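Local atomic coordinates of solute binding protein MsmE (PDB entry 4R6H), a protein that binds melibiose, raffinose and stachyose and delivers them to an ABC transporter that imports these sugars into the cell. Residues 185-190 with 251-256; 150-155 with 265-270; 197-202 with 371-376. All coordinates share one frame; numbering follows the deposited sequence.

Contact 1: 185-190 with 251-256; sequences WFAGYD and AKKSQL
Lys253 reaches back across the loop 185-190 to Asp190, and its chain can be followed atom by atom. From CB, CG stands beside the backbone N (chi1 -68°) and settles 3.8 Å from Ala187 CB, a small methyl over which the backbone of Lys252 and Lys253 can also lie. Beyond CG the chain bends twice toward its end, and CD and CE skirt Asp190 OD2 before Lys253 NZ closes a salt bridge to Asp190 OD2 at 2.8 Å. The ammonium meets the anti side of that oxygen, while OD1 caps the backbone N of Ser192 at the start of helix 192-206; one carboxylate thus serves both a lysine and a helix start.

Lys252, by contrast, stays extended and runs alongside Tyr189, pointing the same way. Its CE sits over the centre of the phenol ring, 3.8 Å from the centroid of Tyr189, a CH-pi contact, and its NZ adds a more distant cation-pi interaction over the same face. Just before the two lysines, Tyr189 N donates a hydrogen bond to Ala251 O at 2.9 Å, tying the backbones.

At the buried end Trp185 turns its indole toward the other loop: the edge, at CH2, comes to 3.4 Å from Lys252 O, and CZ3 packs on Leu256 CB at 3.7 Å. Ala251 CB packs 3.9 Å from Trp185 CZ2, a small residue suited to close approach of the two loops. Ala187 is the centre of an inverse gamma turn, and the whole joins two connecting loops, one leaving strand 182-185 and the other entering helix 256-261.

Contact 2: 150-155 with 265-270; sequences NILDRY and IAFTMQ
Leu152 CD2 meets Phe267 CZ at 3.9 Å, one of the two close points of a largely apolar contact between helix 149-155 and strand 265-269. The leucine crosses the phenylalanine at about a right angle, and both of its methyls reach the far end of the ring, CD1 lying 4.1 Å from Phe267 CE2. Phe267 can offer that end because its CG stands beside the backbone N (chi1 -68°), which swings the ring toward the helix. A branched leucine suits the place, since two methyls can both touch the far end of the ring.

One residue earlier on the helix, Ile151 divides its branches. Its CD1 makes the other close point, 3.6 Å from the carbonyl oxygen of Ile265, whereas CG2, anti to the backbone N, faces Ala266 CB at 4.1 Å. The alanine is where the strand turns a corner, and its short side chain lets the helix come near, with 6.3 Å between the CA atoms of Ile151 and Ala266.

The looser side begins at that alanine: Leu152 CD1 is 4.5 Å from Ala266 CB, and the two segments share only 185 Å² of buried surface. Asp153 and Arg154, polar residues of the helix, are exposed and do not touch the strand segment.

Around the contact, Phe267 meets Phe166 of helix 163-177 edge-to-face, and Ala266 touches Ile173 of the same helix. The strand itself is bonded antiparallel to strand 141-148 and parallel to strand 182-185, and Leu152 also packs on Tyr147 of strand 141-148, which leads directly into the helix.

Contact 3: 197-202 with 371-376; sequences YYDQFA and EPYFDR
The start of helix 374-378 is docked on the flank of helix 192-206, with Tyr373 at the N-cap position and Asp199 supplying the main polar grip. Asp199 OD1 accepts the backbone N-H of Asp375 through its syn lone pair, at 2.9 Å and with a bent N-H...O angle of 133°. The other oxygen, Asp199 OD2, lies 2.5 Å from Asp375 OD1, a separation that would suit one of the two acids holding a proton; the two carboxylate planes are 73° apart. An aspartate suits this spot because its oxygen can accept a backbone N-H at the helix start.

One water extends the grip, donating to Asp199 O at 2.7 Å and accepting from Phe374 N. In the bacterial solute-binding protein 1 family, two lobes enclose the sugar between them, and this junction ties helix 192-206 to the segment that follows strand 370-372 of the mixed sheet. Trp384 of helix 383-395 touches both aspartates.

The ring of Phe374, with chi1 at 176° setting CG opposite the backbone N, is carried back over the helix until Ala202 CB stands above its centre, 3.5 Å from the centroid, in a CH-pi contact. Asp199 OD1 lies at the edge of that ring. An alanine here removes the ring over Ala202 CB and would probably open a gap between the two helices.

On the Tyr373 side, in one of the two conformers of that residue, Gln200 CG packs 3.9 Å from Tyr373 CE1, the amide and ring planes nearly perpendicular. In the same conformer the hydroxyl of Tyr373 is hydrogen-bonded to Asp143, and Gln200 OE1 is bonded to Gln196.

Overall arrangement
Contacts 1 and 2 have centres about 17 Å apart, and contact 3 lies about 20 Å from the first and 23 Å from the second. Along the chain contact 1 is nested within the loop closed by contact 2, whereas contact 3 crosses both. Strands 182-185 and 265-269, parallel neighbours in the mixed sheet, link contacts 1 and 2 through Trp185, which is probably hydrogen-bonded to Phe267 and Thr268. Helix 192-206 follows the loop of contact 1 and carries half of contact 3; Met269 packs on its Tyr197, Gln200 and Phe201. Residues far apart in sequence are thereby gathered around one sheet in this sugar-binding protein.

Contact 1: 185-190 with 251-256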
loop_
_atom_site.group_PDB
_atom_site.type_symbol
_atom_site.label_atom_id
_atom_site.label_comp_id
_atom_site.label_asym_id
_atom_site.label_seq_id
_atom_site.Cartn_x
_atom_site.Cartn_y
_atom_site.Cartn_z
ATOM N N TRP A 185 16.805 5.494 5.467
ATOM C CA TRP A 185 17.340 4.137 5.392
ATOM C C TRP A 185 16.586 3.263 4.439
ATOM O O TRP A 185 15.371 3.264 4.421
ATOM C CB TRP A 185 17.312 3.489 6.783
ATOM C CG TRP A 185 18.045 2.194 6.911
ATOM C CD1 TRP A 185 19.346 2.012 7.290
ATOM C CD2 TRP A 185 17.489 0.900 6.762
ATOM N NE1 TRP A 185 19.647 0.673 7.338
ATOM C CE2 TRP A 185 18.522 -0.046 7.029
ATOM C CE3 TRP A 185 16.223 0.424 6.422
ATOM C CZ2 TRP A 185 18.302 -1.431 6.945
ATOM C CZ3 TRP A 185 16.018 -0.939 6.348
ATOM C CH2 TRP A 185 17.037 -1.848 6.638
ATOM N N PHE A 186 17.338 2.551 3.602
ATOM C CA PHE A 186 16.804 1.566 2.655
ATOM C C PHE A 186 17.364 0.187 2.865
ATOM O O PHE A 186 18.593 0.007 2.963
ATOM C CB PHE A 186 17.159 1.960 1.179
ATOM C CG PHE A 186 16.311 3.053 0.618
ATOM C CD1 PHE A 186 16.639 4.364 0.838
ATOM C CD2 PHE A 186 15.187 2.769 -0.116
ATOM C CE1 PHE A 186 15.865 5.395 0.325
ATOM C CE2 PHE A 186 14.403 3.768 -0.648
ATOM C CZ PHE A 186 14.745 5.101 -0.419
ATOM N N ALA A 187 16.470 -0.772 2.830
ATOM C CA ALA A 187 16.875 -2.181 2.796
ATOM C C ALA A 187 17.069 -2.571 1.301
ATOM O O ALA A 187 16.277 -3.330 0.750
ATOM C CB ALA A 187 15.847 -3.056 3.474
ATOM N N GLY A 188 18.143 -2.056 0.693
ATOM C CA GLY A 188 18.321 -2.097 -0.734
ATOM C C GLY A 188 18.667 -3.488 -1.242
ATOM O O GLY A 188 18.655 -3.718 -2.448
ATOM N N TYR A 189 18.991 -4.436 -0.362
ATOM C CA TYR A 189 19.133 -5.820 -0.791
ATOM C C TYR A 189 17.886 -6.309 -1.501
ATOM O O TYR A 189 17.948 -7.138 -2.481
ATOM C CB TYR A 189 19.455 -6.727 0.409
ATOM C CG TYR A 189 19.812 -8.129 0.005
ATOM C CD1 TYR A 189 21.130 -8.448 -0.259
ATOM C CD2 TYR A 189 18.843 -9.093 -0.107
ATOM C CE1 TYR A 189 21.477 -9.736 -0.631
ATOM C CE2 TYR A 189 19.164 -10.408 -0.472
ATOM C CZ TYR A 189 20.498 -10.707 -0.749
ATOM O OH TYR A 189 20.849 -12.003 -1.117
ATOM N N ASP A 190 16.714 -5.851 -1.029
ATOM C CA ASP A 190 15.406 -6.198 -1.601
ATOM C C ASP A 190 15.039 -5.066 -2.560
ATOM O O ASP A 190 14.862 -3.917 -2.145
ATOM C CB ASP A 190 14.355 -6.344 -0.511
ATOM C CG ASP A 190 12.987 -6.825 -1.027
ATOM O OD1 ASP A 190 12.666 -6.710 -2.235
ATOM O OD2 ASP A 190 12.184 -7.344 -0.213
ATOM N N ALA A 251 21.823 -3.872 2.487
ATOM C CA ALA A 251 21.026 -3.865 3.723
ATOM C C ALA A 251 19.741 -4.632 3.554
ATOM O O ALA A 251 19.057 -4.544 2.536
ATOM C CB ALA A 251 20.737 -2.449 4.120
ATOM N N LYS A 252 19.399 -5.410 4.576
ATOM C CA LYS A 252 18.307 -6.324 4.551
ATOM C C LYS A 252 17.137 -5.860 5.412
ATOM O O LYS A 252 17.302 -5.184 6.424
ATOM C CB LYS A 252 18.803 -7.702 4.978
ATOM C CG LYS A 252 19.761 -8.249 3.939
ATOM C CD LYS A 252 20.131 -9.685 4.224
ATOM C CE LYS A 252 21.169 -10.148 3.206
ATOM N NZ LYS A 252 21.804 -11.416 3.640
ATOM N N LYS A 253 15.918 -6.206 4.996
ATOM C CA LYS A 253 14.712 -5.841 5.739
ATOM C C LYS A 253 14.770 -6.301 7.193
ATOM O O LYS A 253 14.250 -5.652 8.096
ATOM C CB LYS A 253 13.485 -6.438 5.054
ATOM C CG LYS A 253 13.181 -5.809 3.698
ATOM C CD LYS A 253 11.845 -6.300 3.129
ATOM C CE LYS A 253 11.708 -7.834 3.107
ATOM N NZ LYS A 253 12.696 -8.584 2.252
ATOM N N SER A 254 15.410 -7.443 7.428
ATOM C CA SER A 254 15.494 -8.026 8.769
ATOM C C SER A 254 16.289 -7.159 9.736
ATOM O O SER A 254 16.163 -7.392 10.930
ATOM C CB SER A 254 16.134 -9.416 8.720
ATOM O OG SER A 254 17.418 -9.321 8.222
ATOM N N GLN A 255 17.081 -6.188 9.237
ATOM C CA GLN A 255 17.886 -5.319 10.073
ATOM C C GLN A 255 17.131 -4.084 10.597
ATOM O O GLN A 255 17.579 -3.408 11.534
ATOM C CB GLN A 255 19.126 -4.876 9.306
ATOM C CG GLN A 255 20.020 -6.045 8.845
ATOM C CD GLN A 255 21.011 -5.730 7.705
ATOM O OE1 GLN A 255 20.885 -4.765 6.973
ATOM N NE2 GLN A 255 22.012 -6.589 7.568
ATOM N N LEU A 256 15.984 -3.772 9.994
ATOM C CA LEU A 256 15.358 -2.477 10.210
ATOM C C LEU A 256 14.925 -2.261 11.661
ATOM O O LEU A 256 15.199 -1.208 12.253
ATOM C CB LEU A 256 14.149 -2.320 9.264
ATOM C CG LEU A 256 13.239 -1.086 9.539
ATOM C CD1 LEU A 256 14.023 0.211 9.443
ATOM C CD2 LEU A 256 12.029 -1.104 8.630
#

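Contact 2: 150-155 with 265-270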
loop_
_atom_site.group_PDB
_atom_site.type_symbol
_atom_site.label_atom_id
_atom_site.label_comp_id
_atom_site.label_asym_id
_atom_site.label_seq_id
_atom_site.Cartn_x
_atom_site.Cartn_y
_atom_site.Cartn_z
ATOM N N ASN A 150 11.964 11.344 18.375
ATOM C CA ASN A 150 12.945 11.910 19.288
ATOM C C ASN A 150 14.123 12.512 18.524
ATOM O O ASN A 150 14.628 13.565 18.922
ATOM C CB ASN A 150 13.400 10.799 20.230
ATOM C CG ASN A 150 12.258 9.810 20.580
ATOM O OD1 ASN A 150 11.530 10.038 21.544
ATOM N ND2 ASN A 150 12.066 8.734 19.758
ATOM N N ILE A 151 14.534 11.856 17.417
ATOM C CA ILE A 151 15.644 12.376 16.637
ATOM C C ILE A 151 15.285 13.702 16.002
ATOM O O ILE A 151 16.076 14.656 16.005
ATOM C CB ILE A 151 16.134 11.339 15.584
ATOM C CG1 ILE A 151 16.839 10.177 16.261
ATOM C CG2 ILE A 151 17.047 11.973 14.560
ATOM C CD1 ILE A 151 17.184 9.032 15.334
ATOM N N LEU A 152 14.082 13.798 15.436
ATOM C CA LEU A 152 13.669 15.051 14.860
ATOM C C LEU A 152 13.587 16.156 15.925
ATOM O O LEU A 152 14.065 17.246 15.668
ATOM C CB LEU A 152 12.363 14.963 14.072
ATOM C CG LEU A 152 12.452 14.444 12.643
ATOM C CD1 LEU A 152 13.158 13.123 12.455
ATOM C CD2 LEU A 152 11.080 14.476 11.997
ATOM N N ASP A 153 13.063 15.842 17.113
ATOM C CA ASP A 153 13.051 16.836 18.196
ATOM C C ASP A 153 14.454 17.248 18.635
ATOM O O ASP A 153 14.706 18.434 18.855
ATOM C CB ASP A 153 12.252 16.332 19.392
ATOM C CG ASP A 153 10.742 16.384 19.158
ATOM O OD1 ASP A 153 10.312 17.156 18.273
ATOM O OD2 ASP A 153 10.034 15.669 19.873
ATOM N N ARG A 154 15.385 16.303 18.709
ATOM C CA ARG A 154 16.780 16.637 19.079
ATOM C C ARG A 154 17.379 17.690 18.173
ATOM O O ARG A 154 18.128 18.587 18.620
ATOM C CB ARG A 154 17.623 15.376 19.030
ATOM C CG ARG A 154 19.043 15.509 19.524
ATOM C CD ARG A 154 19.788 14.171 19.443
ATOM N NE ARG A 154 19.357 13.273 20.501
ATOM C CZ ARG A 154 19.865 13.223 21.745
ATOM N NH1 ARG A 154 20.890 13.981 22.089
ATOM N NH2 ARG A 154 19.348 12.389 22.645
ATOM N N TYR A 155 17.055 17.618 16.893
ATOM C CA TYR A 155 17.656 18.520 15.912
ATOM C C TYR A 155 16.783 19.661 15.439
ATOM O O TYR A 155 17.166 20.404 14.529
ATOM C CB TYR A 155 18.175 17.691 14.720
ATOM C CG TYR A 155 19.197 16.677 15.089
ATOM C CD1 TYR A 155 20.246 17.000 15.968
ATOM C CD2 TYR A 155 19.173 15.383 14.568
ATOM C CE1 TYR A 155 21.199 16.064 16.335
ATOM C CE2 TYR A 155 20.130 14.448 14.927
ATOM C CZ TYR A 155 21.137 14.792 15.809
ATOM O OH TYR A 155 22.063 13.827 16.119
ATOM N N ILE A 265 18.374 5.435 12.918
ATOM C CA ILE A 265 17.694 5.778 11.662
ATOM C C ILE A 265 16.713 6.896 11.895
ATOM O O ILE A 265 15.867 6.789 12.790
ATOM C CB ILE A 265 16.921 4.558 11.096
ATOM C CG1 ILE A 265 17.874 3.458 10.587
ATOM C CG2 ILE A 265 16.009 4.967 9.941
ATOM C CD1 ILE A 265 17.178 2.146 10.295
ATOM N N ALA A 266 16.761 7.967 11.111
ATOM C CA ALA A 266 15.765 9.043 11.250
ATOM C C ALA A 266 14.468 8.779 10.494
ATOM O O ALA A 266 13.399 8.824 11.082
ATOM C CB ALA A 266 16.348 10.391 10.856
ATOM N N PHE A 267 14.563 8.514 9.197
ATOM C CA PHE A 267 13.407 8.258 8.326
ATOM C C PHE A 267 13.570 6.942 7.580
ATOM O O PHE A 267 14.672 6.526 7.235
ATOM C CB PHE A 267 13.287 9.315 7.262
ATOM C CG PHE A 267 12.919 10.679 7.751
ATOM C CD1 PHE A 267 11.582 11.065 7.828
ATOM C CD2 PHE A 267 13.908 11.633 8.025
ATOM C CE1 PHE A 267 11.246 12.357 8.189
ATOM C CE2 PHE A 267 13.569 12.921 8.420
ATOM C CZ PHE A 267 12.245 13.289 8.496
ATOM N N THR A 268 12.433 6.342 7.243
ATOM C CA THR A 268 12.399 5.214 6.304
ATOM C C THR A 268 11.029 5.184 5.667
ATOM O O THR A 268 10.106 5.773 6.199
ATOM C CB THR A 268 12.806 3.875 6.971
ATOM O OG1 THR A 268 13.108 2.912 5.969
ATOM C CG2 THR A 268 11.713 3.325 7.883
ATOM N N MET A 269 10.889 4.543 4.508
ATOM C CA MET A 269 9.569 4.414 3.901
ATOM C C MET A 269 8.695 3.537 4.740
ATOM O O MET A 269 9.152 2.608 5.415
ATOM C CB MET A 269 9.664 3.817 2.502
ATOM C CG MET A 269 10.502 4.552 1.471
ATOM S SD MET A 269 10.038 6.162 0.860
ATOM C CE MET A 269 8.363 5.851 0.223
ATOM N N GLN A 270 7.402 3.869 4.752
ATOM C CA GLN A 270 6.539 3.195 5.696
ATOM C C GLN A 270 6.360 1.727 5.372
ATOM O O GLN A 270 6.082 1.367 4.227
ATOM C CB GLN A 270 5.225 3.886 5.653
ATOM C CG GLN A 270 4.408 3.651 6.868
ATOM C CD GLN A 270 3.246 4.567 6.819
ATOM O OE1 GLN A 270 3.406 5.747 6.473
ATOM N NE2 GLN A 270 2.090 4.075 7.193
#

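Contact 3: 197-202 with 371-376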
loop_
_atom_site.group_PDB
_atom_site.type_symbol
_atom_site.label_atom_id
_atom_site.label_comp_id
_atom_site.label_asym_id
_atom_site.label_seq_id
_atom_site.Cartn_x
_atom_site.Cartn_y
_atom_site.Cartn_z
ATOM N N TYR A 197 9.894 3.552 -2.987
ATOM C CA TYR A 197 10.287 4.957 -3.124
ATOM C C TYR A 197 9.716 5.550 -4.422
ATOM O O TYR A 197 9.071 6.616 -4.434
ATOM C CB TYR A 197 11.833 5.083 -3.048
ATOM C CG TYR A 197 12.346 6.376 -3.612
ATOM C CD1 TYR A 197 12.308 7.562 -2.864
ATOM C CD2 TYR A 197 12.785 6.430 -4.915
ATOM C CE1 TYR A 197 12.731 8.772 -3.429
ATOM C CE2 TYR A 197 13.192 7.621 -5.488
ATOM C CZ TYR A 197 13.206 8.774 -4.726
ATOM O OH TYR A 197 13.607 9.966 -5.317
ATOM N N TYR A 198 10.026 4.889 -5.527
ATOM C CA TYR A 198 9.555 5.380 -6.820
ATOM C C TYR A 198 8.042 5.450 -6.880
ATOM O O TYR A 198 7.471 6.426 -7.371
ATOM C CB TYR A 198 10.083 4.543 -7.953
ATOM C CG TYR A 198 11.516 4.781 -8.393
ATOM C CD1 TYR A 198 11.919 6.002 -8.938
ATOM C CD2 TYR A 198 12.445 3.752 -8.399
ATOM C CE1 TYR A 198 13.219 6.200 -9.403
ATOM C CE2 TYR A 198 13.722 3.943 -8.874
ATOM C CZ TYR A 198 14.101 5.158 -9.402
ATOM O OH TYR A 198 15.399 5.297 -9.858
ATOM N N ASP A 199 7.386 4.367 -6.451
ATOM C CA ASP A 199 5.939 4.271 -6.560
ATOM C C ASP A 199 5.241 5.352 -5.740
ATOM O O ASP A 199 4.316 6.040 -6.248
ATOM C CB ASP A 199 5.502 2.841 -6.130
ATOM C CG ASP A 199 4.195 2.400 -6.721
ATOM O OD1 ASP A 199 3.724 2.951 -7.700
ATOM O OD2 ASP A 199 3.695 1.382 -6.248
ATOM N N GLN A 200 5.633 5.529 -4.479
ATOM C CA GLN A 200 4.980 6.503 -3.644
ATOM C C GLN A 200 5.199 7.915 -4.176
ATOM O O GLN A 200 4.255 8.675 -4.255
ATOM C CB GLN A 200 5.420 6.467 -2.173
ATOM C CG GLN A 200 4.798 5.372 -1.359
ATOM C CD GLN A 200 5.162 5.403 0.121
ATOM O OE1 GLN A 200 5.420 4.358 0.688
ATOM N NE2 GLN A 200 5.011 6.556 0.767
ATOM N N PHE A 201 6.452 8.246 -4.530
ATOM C CA PHE A 201 6.728 9.637 -4.934
ATOM C C PHE A 201 6.247 9.951 -6.352
ATOM O O PHE A 201 6.103 11.113 -6.718
ATOM C CB PHE A 201 8.178 10.031 -4.695
ATOM C CG PHE A 201 8.498 10.350 -3.262
ATOM C CD1 PHE A 201 8.024 11.525 -2.655
ATOM C CD2 PHE A 201 9.283 9.501 -2.517
ATOM C CE1 PHE A 201 8.356 11.806 -1.341
ATOM C CE2 PHE A 201 9.646 9.795 -1.212
ATOM C CZ PHE A 201 9.150 10.963 -0.613
ATOM N N ALA A 202 5.981 8.931 -7.157
ATOM C CA ALA A 202 5.391 9.167 -8.482
ATOM C C ALA A 202 4.038 9.858 -8.394
ATOM O O ALA A 202 3.661 10.629 -9.265
ATOM C CB ALA A 202 5.216 7.848 -9.223
ATOM N N GLU A 371 -4.461 8.709 -2.129
ATOM C CA GLU A 371 -4.305 8.353 -3.522
ATOM C C GLU A 371 -3.966 6.862 -3.635
ATOM O O GLU A 371 -3.152 6.333 -2.853
ATOM C CB GLU A 371 -3.174 9.158 -4.181
ATOM C CG GLU A 371 -3.639 10.523 -4.690
ATOM C CD GLU A 371 -4.428 10.376 -5.977
ATOM O OE1 GLU A 371 -4.044 9.570 -6.871
ATOM O OE2 GLU A 371 -5.476 11.045 -6.049
ATOM N N PRO A 372 -4.533 6.171 -4.625
ATOM C CA PRO A 372 -4.136 4.795 -4.832
ATOM C C PRO A 372 -2.685 4.649 -5.245
ATOM O O PRO A 372 -2.085 5.577 -5.822
ATOM C CB PRO A 372 -5.071 4.315 -5.971
ATOM C CG PRO A 372 -5.431 5.583 -6.686
ATOM C CD PRO A 372 -5.500 6.644 -5.636
ATOM N N TYR A 373 -2.094 3.490 -5.024
ATOM C CA TYR A 373 -0.732 3.270 -5.491
ATOM C C TYR A 373 -0.595 3.517 -6.981
ATOM O O TYR A 373 -1.356 3.004 -7.804
ATOM C CB TYR A 373 -0.216 1.874 -5.125
ATOM C CG TYR A 373 0.569 1.901 -3.839
ATOM C CD1 TYR A 373 1.898 2.311 -3.828
ATOM C CD2 TYR A 373 -0.032 1.590 -2.639
ATOM C CE1 TYR A 373 2.614 2.360 -2.660
ATOM C CE2 TYR A 373 0.675 1.640 -1.457
ATOM C CZ TYR A 373 1.998 2.021 -1.479
ATOM O OH TYR A 373 2.719 2.080 -0.318
ATOM N N PHE A 374 0.399 4.317 -7.330
ATOM C CA PHE A 374 0.595 4.783 -8.706
ATOM C C PHE A 374 0.654 3.606 -9.677
ATOM O O PHE A 374 0.028 3.646 -10.777
ATOM C CB PHE A 374 1.894 5.602 -8.759
ATOM C CG PHE A 374 2.293 6.070 -10.120
ATOM C CD1 PHE A 374 1.736 7.229 -10.632
ATOM C CD2 PHE A 374 3.262 5.411 -10.831
ATOM C CE1 PHE A 374 2.124 7.718 -11.850
ATOM C CE2 PHE A 374 3.656 5.899 -12.084
ATOM C CZ PHE A 374 3.082 7.048 -12.568
ATOM N N ASP A 375 1.419 2.574 -9.346
ATOM C CA ASP A 375 1.646 1.521 -10.328
ATOM C C ASP A 375 0.387 0.730 -10.636
ATOM O O ASP A 375 0.216 0.243 -11.765
ATOM C CB ASP A 375 2.785 0.576 -9.912
ATOM C CG ASP A 375 2.405 -0.351 -8.757
ATOM O OD1 ASP A 375 2.037 0.127 -7.661
ATOM O OD2 ASP A 375 2.448 -1.588 -8.959
ATOM N N ARG A 376 -0.486 0.605 -9.652
ATOM C CA ARG A 376 -1.706 -0.163 -9.816
ATOM C C ARG A 376 -2.719 0.542 -10.696
ATOM O O ARG A 376 -3.485 -0.098 -11.405
ATOM C CB ARG A 376 -2.259 -0.567 -8.421
ATOM C CG ARG A 376 -1.234 -1.377 -7.633
ATOM C CD ARG A 376 -1.801 -2.083 -6.393
ATOM N NE ARG A 376 -0.771 -2.214 -5.349
ATOM C CZ ARG A 376 -0.966 -2.717 -4.127
ATOM N NH1 ARG A 376 -2.152 -3.184 -3.766
ATOM N NH2 ARG A 376 0.040 -2.745 -3.246
HETATM O O HOH W 1 1.765 5.851 -5.400
#